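Local coordinates for protein endo-beta-mannanase (Rhizomucor miehei, PDB 4QP0) that probably hydrolyses internal beta-1,4-mannosidic linkages in mannans, galactomannans and glucomannans, as a secreted fungal glycoside hydrolase of family 5, at residues A[310-323]-A[347-359]. Residues are numbered along the deposited sequence; the frame is centred on the assembly and turned at random.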
# COMPACT_ATOMS: atom_id res chain seq x y z
N GLN A 310 16.19 -1.57 10.02
CA GLN A 310 16.35 -0.24 9.47
C GLN A 310 17.80 -0.01 9.02
O GLN A 310 18.04 0.53 7.93
CB GLN A 310 15.85 0.81 10.48
CG GLN A 310 14.32 0.84 10.57
CD GLN A 310 13.78 1.66 11.74
OE1 GLN A 310 14.53 2.18 12.57
NE2 GLN A 310 12.45 1.77 11.80
N GLY A 311 18.76 -0.44 9.85
CA GLY A 311 20.18 -0.47 9.48
C GLY A 311 20.47 -1.28 8.22
O GLY A 311 21.36 -0.92 7.46
N THR A 312 19.73 -2.36 8.01
CA THR A 312 19.80 -3.13 6.76
C THR A 312 19.33 -2.30 5.57
O THR A 312 20.00 -2.27 4.54
CB THR A 312 18.98 -4.44 6.84
OG1 THR A 312 19.42 -5.20 7.97
CG2 THR A 312 19.15 -5.28 5.57
N VAL A 313 18.20 -1.62 5.73
CA VAL A 313 17.61 -0.76 4.68
C VAL A 313 18.57 0.36 4.28
O VAL A 313 18.70 0.69 3.08
CB VAL A 313 16.24 -0.19 5.11
CG1 VAL A 313 15.86 1.02 4.28
CG2 VAL A 313 15.17 -1.26 5.00
N GLU A 314 19.24 0.94 5.28
CA GLU A 314 20.29 1.94 5.06
C GLU A 314 21.45 1.38 4.22
O GLU A 314 21.72 1.89 3.14
CB GLU A 314 20.81 2.48 6.41
CG GLU A 314 19.97 3.63 6.96
CD GLU A 314 19.89 3.67 8.48
OE1 GLU A 314 20.90 3.36 9.16
OE2 GLU A 314 18.82 4.03 8.99
N ASP A 315 22.10 0.33 4.72
CA ASP A 315 23.27 -0.26 4.08
C ASP A 315 23.00 -0.86 2.70
O ASP A 315 23.85 -0.80 1.81
CB ASP A 315 23.89 -1.33 4.98
CG ASP A 315 24.36 -0.77 6.31
OD1 ASP A 315 24.53 0.46 6.42
OD2 ASP A 315 24.58 -1.57 7.24
N GLU A 316 21.82 -1.46 2.53
CA GLU A 316 21.45 -2.08 1.26
C GLU A 316 21.01 -1.02 0.25
O GLU A 316 20.81 -1.34 -0.93
CB GLU A 316 20.36 -3.14 1.46
CG GLU A 316 20.80 -4.43 2.13
CD GLU A 316 21.93 -5.17 1.41
OE1 GLU A 316 21.97 -5.17 0.16
OE2 GLU A 316 22.78 -5.78 2.10
N ASP A 317 20.85 0.22 0.72
CA ASP A 317 20.46 1.36 -0.11
C ASP A 317 19.04 1.19 -0.70
O ASP A 317 18.75 1.60 -1.84
CB ASP A 317 21.49 1.59 -1.22
CG ASP A 317 21.78 3.06 -1.46
OD1 ASP A 317 22.35 3.71 -0.55
OD2 ASP A 317 21.45 3.56 -2.56
N LEU A 318 18.16 0.59 0.10
CA LEU A 318 16.77 0.42 -0.27
C LEU A 318 16.14 1.80 -0.35
O LEU A 318 16.43 2.65 0.51
CB LEU A 318 16.03 -0.48 0.73
CG LEU A 318 14.65 -0.99 0.31
CD1 LEU A 318 14.74 -2.09 -0.73
CD2 LEU A 318 13.85 -1.47 1.51
N ALA A 319 15.31 2.01 -1.36
CA ALA A 319 14.75 3.34 -1.66
C ALA A 319 14.00 3.94 -0.48
O ALA A 319 14.20 5.11 -0.14
CB ALA A 319 13.86 3.29 -2.90
N ALA A 320 13.14 3.14 0.15
CA ALA A 320 12.35 3.61 1.28
C ALA A 320 11.68 2.48 2.03
O ALA A 320 11.63 1.33 1.56
CB ALA A 320 11.31 4.60 0.80
N ASP A 321 11.13 2.80 3.20
CA ASP A 321 10.37 1.85 3.99
C ASP A 321 9.29 2.57 4.77
O ASP A 321 9.44 3.74 5.10
CB ASP A 321 11.30 1.13 4.96
CG ASP A 321 12.05 2.10 5.86
OD1 ASP A 321 11.55 2.39 6.97
OD2 ASP A 321 13.11 2.59 5.43
N ALA A 322 8.20 1.86 5.05
CA ALA A 322 7.09 2.43 5.81
C ALA A 322 6.60 1.42 6.84
O ALA A 322 6.22 0.30 6.49
CB ALA A 322 5.95 2.85 4.89
N PHE A 323 6.62 1.83 8.11
CA PHE A 323 6.25 0.93 9.19
C PHE A 323 4.75 0.90 9.39
O PHE A 323 4.04 1.86 9.06
CB PHE A 323 6.94 1.30 10.51
CG PHE A 323 6.36 2.50 11.19
CD1 PHE A 323 5.29 2.37 12.07
CD2 PHE A 323 6.90 3.75 10.99
CE1 PHE A 323 4.77 3.48 12.71
CE2 PHE A 323 6.39 4.87 11.63
CZ PHE A 323 5.32 4.73 12.50
N THR A 347 14.24 5.37 18.75
CA THR A 347 14.88 4.14 18.31
C THR A 347 13.96 3.20 17.52
O THR A 347 14.44 2.30 16.83
CB THR A 347 15.61 3.41 19.46
OG1 THR A 347 14.70 3.12 20.52
CG2 THR A 347 16.74 4.29 20.00
N THR A 348 12.65 3.41 17.60
CA THR A 348 11.69 2.66 16.78
C THR A 348 11.43 3.33 15.43
O THR A 348 11.17 2.65 14.42
CB THR A 348 10.34 2.43 17.50
OG1 THR A 348 9.80 3.68 17.94
CG2 THR A 348 10.50 1.53 18.70
N VAL A 349 11.50 4.66 15.40
CA VAL A 349 11.00 5.42 14.25
C VAL A 349 11.91 6.58 13.86
O VAL A 349 12.24 6.75 12.69
CB VAL A 349 9.59 5.97 14.52
CG1 VAL A 349 9.17 6.95 13.43
CG2 VAL A 349 8.57 4.85 14.64
N THR A 350 12.32 7.37 14.87
CA THR A 350 12.92 8.68 14.64
C THR A 350 14.35 8.65 14.09
O THR A 350 14.63 9.31 13.08
CB THR A 350 12.78 9.59 15.89
OG1 THR A 350 11.58 10.36 15.77
CG2 THR A 350 13.96 10.55 16.07
N ASN A 351 15.23 7.89 14.74
CA ASN A 351 16.61 7.76 14.28
C ASN A 351 16.70 7.45 12.80
O ASN A 351 17.51 8.03 12.08
CB ASN A 351 17.36 6.71 15.10
CG ASN A 351 17.72 7.20 16.49
OD1 ASN A 351 17.48 8.36 16.85
ND2 ASN A 351 18.30 6.31 17.30
N HIS A 352 15.85 6.53 12.34
CA HIS A 352 15.85 6.08 10.96
C HIS A 352 15.27 7.08 10.01
O HIS A 352 15.75 7.22 8.88
CB HIS A 352 15.12 4.76 10.83
CG HIS A 352 15.14 4.17 9.44
ND1 HIS A 352 16.29 3.89 8.80
CD2 HIS A 352 14.10 3.80 8.59
CE1 HIS A 352 16.00 3.37 7.59
NE2 HIS A 352 14.66 3.32 7.47
N ALA A 353 14.22 7.78 10.44
CA ALA A 353 13.56 8.78 9.60
C ALA A 353 14.55 9.87 9.19
O ALA A 353 14.63 10.22 8.00
CB ALA A 353 12.35 9.38 10.31
N ASP A 354 15.31 10.37 10.16
CA ASP A 354 16.36 11.37 9.93
C ASP A 354 17.47 10.86 9.01
O ASP A 354 17.95 11.61 8.16
CB ASP A 354 16.98 11.84 11.26
CG ASP A 354 15.94 12.44 12.21
OD1 ASP A 354 15.09 13.25 11.77
OD2 ASP A 354 15.98 12.09 13.41
N ALA A 355 17.86 9.60 9.18
CA ALA A 355 18.92 9.00 8.38
C ALA A 355 18.53 8.83 6.91
O ALA A 355 19.36 9.01 6.02
CB ALA A 355 19.36 7.68 8.99
N MET A 356 17.27 8.50 6.65
CA MET A 356 16.77 8.48 5.28
C MET A 356 16.61 9.89 4.72
O MET A 356 16.92 10.14 3.55
CB MET A 356 15.44 7.72 5.18
CG MET A 356 15.51 6.26 5.60
SD MET A 356 16.50 5.24 4.49
CE MET A 356 15.23 4.69 3.34
N ALA A 357 16.14 10.82 5.55
CA ALA A 357 16.01 12.23 5.17
C ALA A 357 17.35 12.81 4.73
O ALA A 357 17.43 13.55 3.75
CB ALA A 357 15.45 13.04 6.33
N LYS A 358 18.40 12.45 5.47
CA LYS A 358 19.76 12.93 5.25
C LYS A 358 20.39 12.38 3.96
O LYS A 358 21.11 13.10 3.27
CB LYS A 358 20.63 12.60 6.47
CG LYS A 358 22.01 13.24 6.49
N LYS A 359 20.10 11.12 3.62
CA LYS A 359 20.72 10.43 2.46
C LYS A 359 20.67 11.21 1.14
O LYS A 359 19.60 11.59 0.65
CB LYS A 359 20.12 9.03 2.27
CG LYS A 359 20.63 7.99 3.24
CD LYS A 359 20.21 6.58 2.83
CE LYS A 359 21.19 5.97 1.84
NZ LYS A 359 20.85 4.55 1.53
O HOH W 1 14.67 4.86 14.08
O HOH W 2 18.45 3.36 2.16
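Carboxylates of segment 310-323 bond both ring nitrogens of His352. ND1 donates to Glu314 OE2 at 2.5 Å, meeting the oxygen on its anti side, and NE2 gives a nearly straight bond (N-H...O 170°) to the syn side of Asp321 OD2 at 2.7 Å, each donor somewhat out of the carboxylate plane. Both acceptors lie close to the ring plane, so they fix the ring's rotation, and the two acidic partners probably favour a protonated imidazolium. Gln310 CB packs over one face, 3.6 Å from the ring centroid, as a CH-pi contact, while Met356 CG of the same helix lies over the other. With its chain extended beyond CG, Gln310 runs on past the ring, its amide almost parallel to it, and NE2 reaches Thr348 O at 3.0 Å. These contacts join the last strand of the TIM barrel, 320-323, and the helix before it to the C-terminal helix 345-358, whose residues 347-358 run nearly parallel to 310-315 of helix 299-315 (8° between the axes). Bends at chi2 and chi3 bring Met356 CE against Val313 CG1 and Ala320 CA. Lys359 NZ forms a salt bridge with OD1 of Asp317 (2.7 Å), the residue of positive phi in the Schellman motif, and a water links NZ to Val313 O and Leu318 O. Farther out, Tyr294 OH bonds both Gln310 NE2 and Asp321 OD1, and Tyr20 bonds Asp317 OD2.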